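Local coordinates for protein (GYP1P) (Saccharomyces cerevisiae, PDB 1FKM) that accelerates GTP hydrolysis by Ypt/Rab GTPases, notably Ypt1 and Ypt7, through the arginine and glutamine fingers of its TBC-type GAP domain, at residues Ser208-Val211 / Lys212-Ala216; Ala375-Trp378 / Gln379-Lys383. All coordinates share one frame; numbering follows the deposited sequence. Where two conformers were deposited one is given.

Contact 1: Ser208-Val211 / Lys212-Ala216; sequences SQLV and KRIDA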
ATOM      1  N   SER A 208       2.522 -20.033  -7.184  1.00 21.94           N
ATOM      2  CA  SER A 208       2.572 -21.101  -8.174  1.00 24.01           C
ATOM      3  C   SER A 208       2.165 -22.435  -7.549  1.00 24.63           C
ATOM      4  O   SER A 208       1.380 -23.196  -8.127  1.00 24.68           O
ATOM      5  CB  SER A 208       3.996 -21.205  -8.733  1.00 28.17           C
ATOM      6  OG  SER A 208       4.072 -22.185  -9.746  1.00 37.73           O
ATOM      7  N   GLN A 209       2.709 -22.713  -6.368  1.00 25.00           N
ATOM      8  CA  GLN A 209       2.424 -23.954  -5.652  1.00 27.43           C
ATOM      9  C   GLN A 209       0.984 -24.002  -5.160  1.00 27.36           C
ATOM     10  O   GLN A 209       0.342 -25.055  -5.181  1.00 28.66           O
ATOM     11  CB  GLN A 209       3.371 -24.106  -4.460  1.00 38.71           C
ATOM     12  CG  GLN A 209       4.831 -24.350  -4.829  1.00 46.97           C
ATOM     13  CD  GLN A 209       5.064 -25.717  -5.449  1.00 51.32           C
ATOM     14  OE1 GLN A 209       4.618 -25.994  -6.562  1.00 53.82           O
ATOM     15  NE2 GLN A 209       5.763 -26.584  -4.722  1.00 55.02           N
ATOM     16  N   LEU A 210       0.485 -22.860  -4.707  1.00 25.79           N
ATOM     17  CA  LEU A 210      -0.882 -22.765  -4.212  1.00 26.95           C
ATOM     18  C   LEU A 210      -1.865 -23.095  -5.332  1.00 25.74           C
ATOM     19  O   LEU A 210      -2.780 -23.896  -5.149  1.00 26.64           O
ATOM     20  CB  LEU A 210      -1.163 -21.348  -3.703  1.00 32.13           C
ATOM     21  CG  LEU A 210      -1.813 -21.162  -2.332  1.00 36.12           C
ATOM     22  CD1 LEU A 210      -2.267 -19.709  -2.203  1.00 32.04           C
ATOM     23  CD2 LEU A 210      -2.996 -22.111  -2.156  1.00 34.85           C
ATOM     24  N   VAL A 211      -1.671 -22.471  -6.490  1.00 24.50           N
ATOM     25  CA  VAL A 211      -2.553 -22.689  -7.630  1.00 25.59           C
ATOM     26  C   VAL A 211      -2.471 -24.120  -8.143  1.00 26.33           C
ATOM     27  O   VAL A 211      -3.473 -24.690  -8.578  1.00 25.56           O
ATOM     28  CB  VAL A 211      -2.238 -21.698  -8.769  1.00 28.29           C
ATOM     29  CG1 VAL A 211      -3.149 -21.958  -9.962  1.00 28.26           C
ATOM     30  CG2 VAL A 211      -2.423 -20.274  -8.265  1.00 28.93           C
ATOM     31  N   LYS A 212      -1.281 -24.704  -8.089  1.00 23.72           N
ATOM     32  CA  LYS A 212      -1.109 -26.079  -8.530  1.00 28.14           C
ATOM     33  C   LYS A 212      -1.968 -26.963  -7.625  1.00 29.71           C
ATOM     34  O   LYS A 212      -2.477 -28.003  -8.048  1.00 27.97           O
ATOM     35  CB  LYS A 212       0.360 -26.495  -8.422  1.00 37.18           C
ATOM     36  CG  LYS A 212       0.630 -27.903  -8.926  1.00 42.48           C
ATOM     37  CD  LYS A 212       2.094 -28.276  -8.789  1.00 46.47           C
ATOM     38  CE  LYS A 212       2.340 -29.695  -9.282  1.00 50.45           C
ATOM     39  NZ  LYS A 212       3.765 -30.102  -9.140  1.00 52.78           N
ATOM     40  N   ARG A 213      -2.132 -26.518  -6.381  1.00 34.36           N
ATOM     41  CA  ARG A 213      -2.916 -27.226  -5.371  1.00 37.59           C
ATOM     42  C   ARG A 213      -4.431 -27.129  -5.533  1.00 37.26           C
ATOM     43  O   ARG A 213      -5.118 -28.146  -5.525  1.00 36.80           O
ATOM     44  CB  ARG A 213      -2.553 -26.709  -3.976  1.00 45.89           C
ATOM     45  CG  ARG A 213      -1.580 -27.566  -3.186  1.00 51.21           C
ATOM     46  CD  ARG A 213      -1.086 -26.804  -1.952  1.00 56.56           C
ATOM     47  NE  ARG A 213      -0.416 -27.663  -0.979  1.00 61.12           N
ATOM     48  CZ  ARG A 213      -1.046 -28.492  -0.153  1.00 62.76           C
ATOM     49  NH1 ARG A 213      -2.370 -28.580  -0.173  1.00 62.99           N
ATOM     50  NH2 ARG A 213      -0.353 -29.237   0.697  1.00 64.89           N
ATOM     51  N   ILE A 214      -4.959 -25.916  -5.675  1.00 35.38           N
ATOM     52  CA  ILE A 214      -6.409 -25.761  -5.778  1.00 36.00           C
ATOM     53  C   ILE A 214      -7.010 -25.713  -7.178  1.00 34.25           C
ATOM     54  O   ILE A 214      -8.226 -25.826  -7.329  1.00 35.40           O
ATOM     55  CB  ILE A 214      -6.906 -24.520  -4.986  1.00 46.41           C
ATOM     56  CG1 ILE A 214      -6.700 -23.237  -5.795  1.00 48.07           C
ATOM     57  CG2 ILE A 214      -6.174 -24.438  -3.658  1.00 45.65           C
ATOM     58  CD1 ILE A 214      -5.269 -22.845  -5.991  1.00 50.88           C
ATOM     59  N   ASP A 215      -6.179 -25.536  -8.200  1.00 32.40           N
ATOM     60  CA  ASP A 215      -6.681 -25.512  -9.572  1.00 30.36           C
ATOM     61  C   ASP A 215      -5.630 -26.109 -10.501  1.00 29.52           C
ATOM     62  O   ASP A 215      -5.040 -25.407 -11.327  1.00 26.48           O
ATOM     63  CB  ASP A 215      -7.010 -24.085 -10.018  1.00 34.06           C
ATOM     64  CG  ASP A 215      -7.913 -24.052 -11.249  1.00 37.23           C
ATOM     65  OD1 ASP A 215      -7.959 -25.063 -11.988  1.00 35.80           O
ATOM     66  OD2 ASP A 215      -8.570 -23.015 -11.486  1.00 38.78           O
ATOM     67  N   ALA A 216      -5.407 -27.413 -10.357  1.00 29.77           N
ATOM     68  CA  ALA A 216      -4.424 -28.131 -11.155  1.00 30.21           C
ATOM     69  C   ALA A 216      -4.659 -27.969 -12.651  1.00 29.37           C
ATOM     70  O   ALA A 216      -3.708 -27.926 -13.433  1.00 28.99           O
ATOM     71  CB  ALA A 216      -4.434 -29.611 -10.780  1.00 34.43           C
TER
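V211 meets D215 one turn further on at the end of helix 198-214, in the all-helical TBC-type GAP domain: the V211 carbonyl O accepts the N-H of D215 at 2.9 Å. The same i to i+4 pattern brings in K212, whose N donates to S208 O, four residues earlier, at 3.1 Å. V211 is buried and packs against F229; its apolar branched side chain suits that side of the helix, bringing no polar atom inward. CG1 is turned anti to the backbone N (chi1 179°), which sends it along the helix to 4.4 Å from CB of D215.

K212 suits the exposed side. Its chain runs fully extended, and its aliphatic part lies alongside Q209, pointing the same way, with CD 4.1 Å from OE1 of the amide. Y219 of the following helix 216-224 also touches the lysine. L210 is the second buried residue here. Its side chain reaches V329, F330 and A333 of helix 324-338, and its CD2 meets CG2 of I214 at 4.2 Å, a modest apolar contact one turn on.

The helix ends at I214; D215 is the first residue to leave helical backbone angles and is at once the N-cap of helix 216-224. A short acidic side chain fits this junction because its two oxygens can serve different partners: OD1 accepts the backbone N of L218, whereas OD2 is hydrogen-bonded to OG of S340.

Contact 2: Ala375-Trp378 / Gln379-Lys383; sequences AFIW and QSLYK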
ATOM      1  N   ALA A 375     -10.060 -14.879   0.299  1.00 19.12           N
ATOM      2  CA  ALA A 375      -8.651 -15.072   0.628  1.00 17.88           C
ATOM      3  C   ALA A 375      -8.485 -15.383   2.113  1.00 16.61           C
ATOM      4  O   ALA A 375      -7.608 -16.160   2.500  1.00 15.99           O
ATOM      5  CB  ALA A 375      -7.839 -13.816   0.265  1.00 20.95           C
ATOM      6  N   PHE A 376      -9.305 -14.757   2.952  1.00 18.43           N
ATOM      7  CA  PHE A 376      -9.215 -14.997   4.391  1.00 19.37           C
ATOM      8  C   PHE A 376      -9.584 -16.438   4.730  1.00 18.91           C
ATOM      9  O   PHE A 376      -8.925 -17.088   5.541  1.00 19.77           O
ATOM     10  CB  PHE A 376     -10.136 -14.057   5.169  1.00 25.36           C
ATOM     11  CG  PHE A 376     -10.131 -14.314   6.652  1.00 28.00           C
ATOM     12  CD1 PHE A 376      -9.025 -13.972   7.429  1.00 29.95           C
ATOM     13  CD2 PHE A 376     -11.206 -14.955   7.264  1.00 30.18           C
ATOM     14  CE1 PHE A 376      -8.986 -14.265   8.790  1.00 31.28           C
ATOM     15  CE2 PHE A 376     -11.177 -15.255   8.627  1.00 31.35           C
ATOM     16  CZ  PHE A 376     -10.062 -14.908   9.390  1.00 31.65           C
ATOM     17  N   ILE A 377     -10.653 -16.927   4.116  1.00 20.92           N
ATOM     18  CA  ILE A 377     -11.091 -18.299   4.346  1.00 21.10           C
ATOM     19  C   ILE A 377     -10.024 -19.273   3.857  1.00 20.95           C
ATOM     20  O   ILE A 377      -9.700 -20.232   4.552  1.00 22.13           O
ATOM     21  CB  ILE A 377     -12.432 -18.584   3.622  1.00 22.22           C
ATOM     22  CG1 ILE A 377     -13.560 -17.846   4.343  1.00 20.57           C
ATOM     23  CG2 ILE A 377     -12.703 -20.090   3.567  1.00 19.73           C
ATOM     24  CD1 ILE A 377     -14.855 -17.765   3.565  1.00 23.09           C
ATOM     25  N   TRP A 378      -9.467 -19.030   2.671  1.00 15.90           N
ATOM     26  CA  TRP A 378      -8.440 -19.927   2.139  1.00 17.64           C
ATOM     27  C   TRP A 378      -7.228 -19.971   3.061  1.00 19.14           C
ATOM     28  O   TRP A 378      -6.681 -21.045   3.352  1.00 18.85           O
ATOM     29  CB  TRP A 378      -8.005 -19.480   0.739  1.00 19.47           C
ATOM     30  CG  TRP A 378      -9.065 -19.648  -0.297  1.00 21.90           C
ATOM     31  CD1 TRP A 378     -10.382 -19.956  -0.087  1.00 22.78           C
ATOM     32  CD2 TRP A 378      -8.910 -19.495  -1.711  1.00 22.17           C
ATOM     33  NE1 TRP A 378     -11.054 -20.003  -1.285  1.00 21.63           N
ATOM     34  CE2 TRP A 378     -10.174 -19.724  -2.299  1.00 23.21           C
ATOM     35  CE3 TRP A 378      -7.823 -19.186  -2.542  1.00 23.33           C
ATOM     36  CZ2 TRP A 378     -10.383 -19.652  -3.681  1.00 22.80           C
ATOM     37  CZ3 TRP A 378      -8.031 -19.116  -3.920  1.00 21.82           C
ATOM     38  CH2 TRP A 378      -9.300 -19.348  -4.471  1.00 23.06           C
ATOM     39  N   GLN A 379      -6.809 -18.797   3.520  1.00 22.26           N
ATOM     40  CA  GLN A 379      -5.670 -18.711   4.418  1.00 22.38           C
ATOM     41  C   GLN A 379      -5.947 -19.443   5.731  1.00 22.57           C
ATOM     42  O   GLN A 379      -5.074 -20.125   6.262  1.00 22.13           O
ATOM     43  CB  GLN A 379      -5.330 -17.244   4.710  1.00 25.05           C
ATOM     44  CG  GLN A 379      -4.346 -17.062   5.861  1.00 27.54           C
ATOM     45  CD  GLN A 379      -4.086 -15.603   6.185  1.00 27.29           C
ATOM     46  OE1 GLN A 379      -3.178 -14.992   5.633  1.00 28.97           O
ATOM     47  NE2 GLN A 379      -4.900 -15.035   7.069  1.00 27.61           N
ATOM     48  N   SER A 380      -7.165 -19.299   6.247  0.50 22.29           N
ATOM     49  CA  SER A 380      -7.537 -19.942   7.504  0.50 23.60           C
ATOM     50  C   SER A 380      -7.511 -21.461   7.379  0.50 25.80           C
ATOM     51  O   SER A 380      -7.115 -22.163   8.310  0.50 26.64           O
ATOM     52  CB  SER A 380      -8.929 -19.482   7.946  0.50 18.83           C
ATOM     53  OG  SER A 380      -8.964 -18.078   8.141  0.50 15.64           O
ATOM     54  N   LEU A 381      -7.938 -21.964   6.227  1.00 24.86           N
ATOM     55  CA  LEU A 381      -7.954 -23.397   5.982  1.00 27.83           C
ATOM     56  C   LEU A 381      -6.540 -23.939   5.892  1.00 30.95           C
ATOM     57  O   LEU A 381      -6.241 -25.006   6.428  1.00 29.95           O
ATOM     58  CB  LEU A 381      -8.707 -23.704   4.685  1.00 32.59           C
ATOM     59  CG  LEU A 381     -10.227 -23.534   4.740  1.00 32.61           C
ATOM     60  CD1 LEU A 381     -10.817 -23.603   3.341  1.00 33.03           C
ATOM     61  CD2 LEU A 381     -10.815 -24.614   5.624  1.00 32.91           C
ATOM     62  N   TYR A 382      -5.668 -23.189   5.225  1.00 30.93           N
ATOM     63  CA  TYR A 382      -4.291 -23.611   5.043  1.00 34.81           C
ATOM     64  C   TYR A 382      -3.505 -23.671   6.345  1.00 37.24           C
ATOM     65  O   TYR A 382      -2.620 -24.516   6.495  1.00 38.15           O
ATOM     66  CB  TYR A 382      -3.568 -22.681   4.066  1.00 40.60           C
ATOM     67  CG  TYR A 382      -2.421 -23.358   3.365  1.00 42.80           C
ATOM     68  CD1 TYR A 382      -2.654 -24.240   2.310  1.00 43.47           C
ATOM     69  CD2 TYR A 382      -1.102 -23.154   3.777  1.00 43.55           C
ATOM     70  CE1 TYR A 382      -1.608 -24.906   1.681  1.00 45.36           C
ATOM     71  CE2 TYR A 382      -0.044 -23.818   3.153  1.00 45.48           C
ATOM     72  CZ  TYR A 382      -0.307 -24.692   2.106  1.00 46.28           C
ATOM     73  OH  TYR A 382       0.725 -25.358   1.481  1.00 49.55           O
ATOM     74  N   LYS A 383      -3.815 -22.781   7.284  1.00 43.27           N
ATOM     75  CA  LYS A 383      -3.112 -22.766   8.563  1.00 47.34           C
ATOM     76  C   LYS A 383      -3.638 -23.831   9.523  1.00 48.45           C
ATOM     77  O   LYS A 383      -4.786 -24.290   9.336  1.00 49.54           O
ATOM     78  CB  LYS A 383      -3.227 -21.387   9.222  1.00 56.35           C
ATOM     79  CG  LYS A 383      -2.525 -20.278   8.454  1.00 60.04           C
ATOM     80  CD  LYS A 383      -2.401 -18.999   9.276  1.00 64.54           C
ATOM     81  CE  LYS A 383      -3.756 -18.397   9.607  1.00 66.44           C
ATOM     82  NZ  LYS A 383      -3.609 -17.084  10.301  1.00 69.69           N
TER
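Q379 donates its backbone N-H to A375 O at 2.9 Å in the last turns of helix 365-382, the first of a run of i to i+4 bonds characteristic of an alpha helix. Q379 is buried, and its side chain is long enough, running extended with CG anti to the backbone N (chi1 168°), to bring NE2 to the carboxylate oxygen OE2 of E260. Along the way it touches E326 and F327 of helix 324-338; A375 touches V331 of the same helix.

S380 turns back on F376. Its backbone N-H bonds to F376 O at 2.9 Å. The serine side chain has two conformers, and what follows holds for one of them and is to that extent uncertain. In it the hydroxyl, set beside its own backbone N (chi1 -60°), donates to the same oxygen at 2.8 Å, from the opposite face of the carbonyl plane to the N-H. OG then lies over one face of the F376 ring, toward the rim, 3.6 Å from CZ. A small hydroxyl suits this place between ring and carbonyl; the ring itself meets W31 edge-to-face.

L381 continues the ladder with N bonded to I377 O at 3.0 Å. Its isobutyl group lies side by side with I377, CD1 meeting CG2 at 4.0 Å, an apolar pair on the exposed side of the helix. Y382 contributes mainly its backbone N, which donates to W378 O at 3.0 Å, as its ring leads away from A375-W378. K383 N bonds back to Q379 O near the end of the modelled chain.

Chemically, in that serine conformer the hydroxyl hydrogen is used on F376 O, so the oxygen can probably lie over the ring without pointing that hydrogen at it.

How the contacts relate
Contact 1 closes well before contact 2 opens: the first lies at the end of helix 198-214, the second in the last turns of helix 365-382, beside the modelled C terminus. Their centres are 14 Å apart, on the same side of the chain's centre. The two helices touch directly where NE of R213 packs 3.6 Å from OH of Y382. Helix 324-338 links them further, meeting L210 and D215 from contact 1 and A375, Q379 and K383 from contact 2. Both lie away from the arginine finger R96 and the glutamine finger Q131, so they belong to the helical framework of the GAP domain and not to its catalytic site.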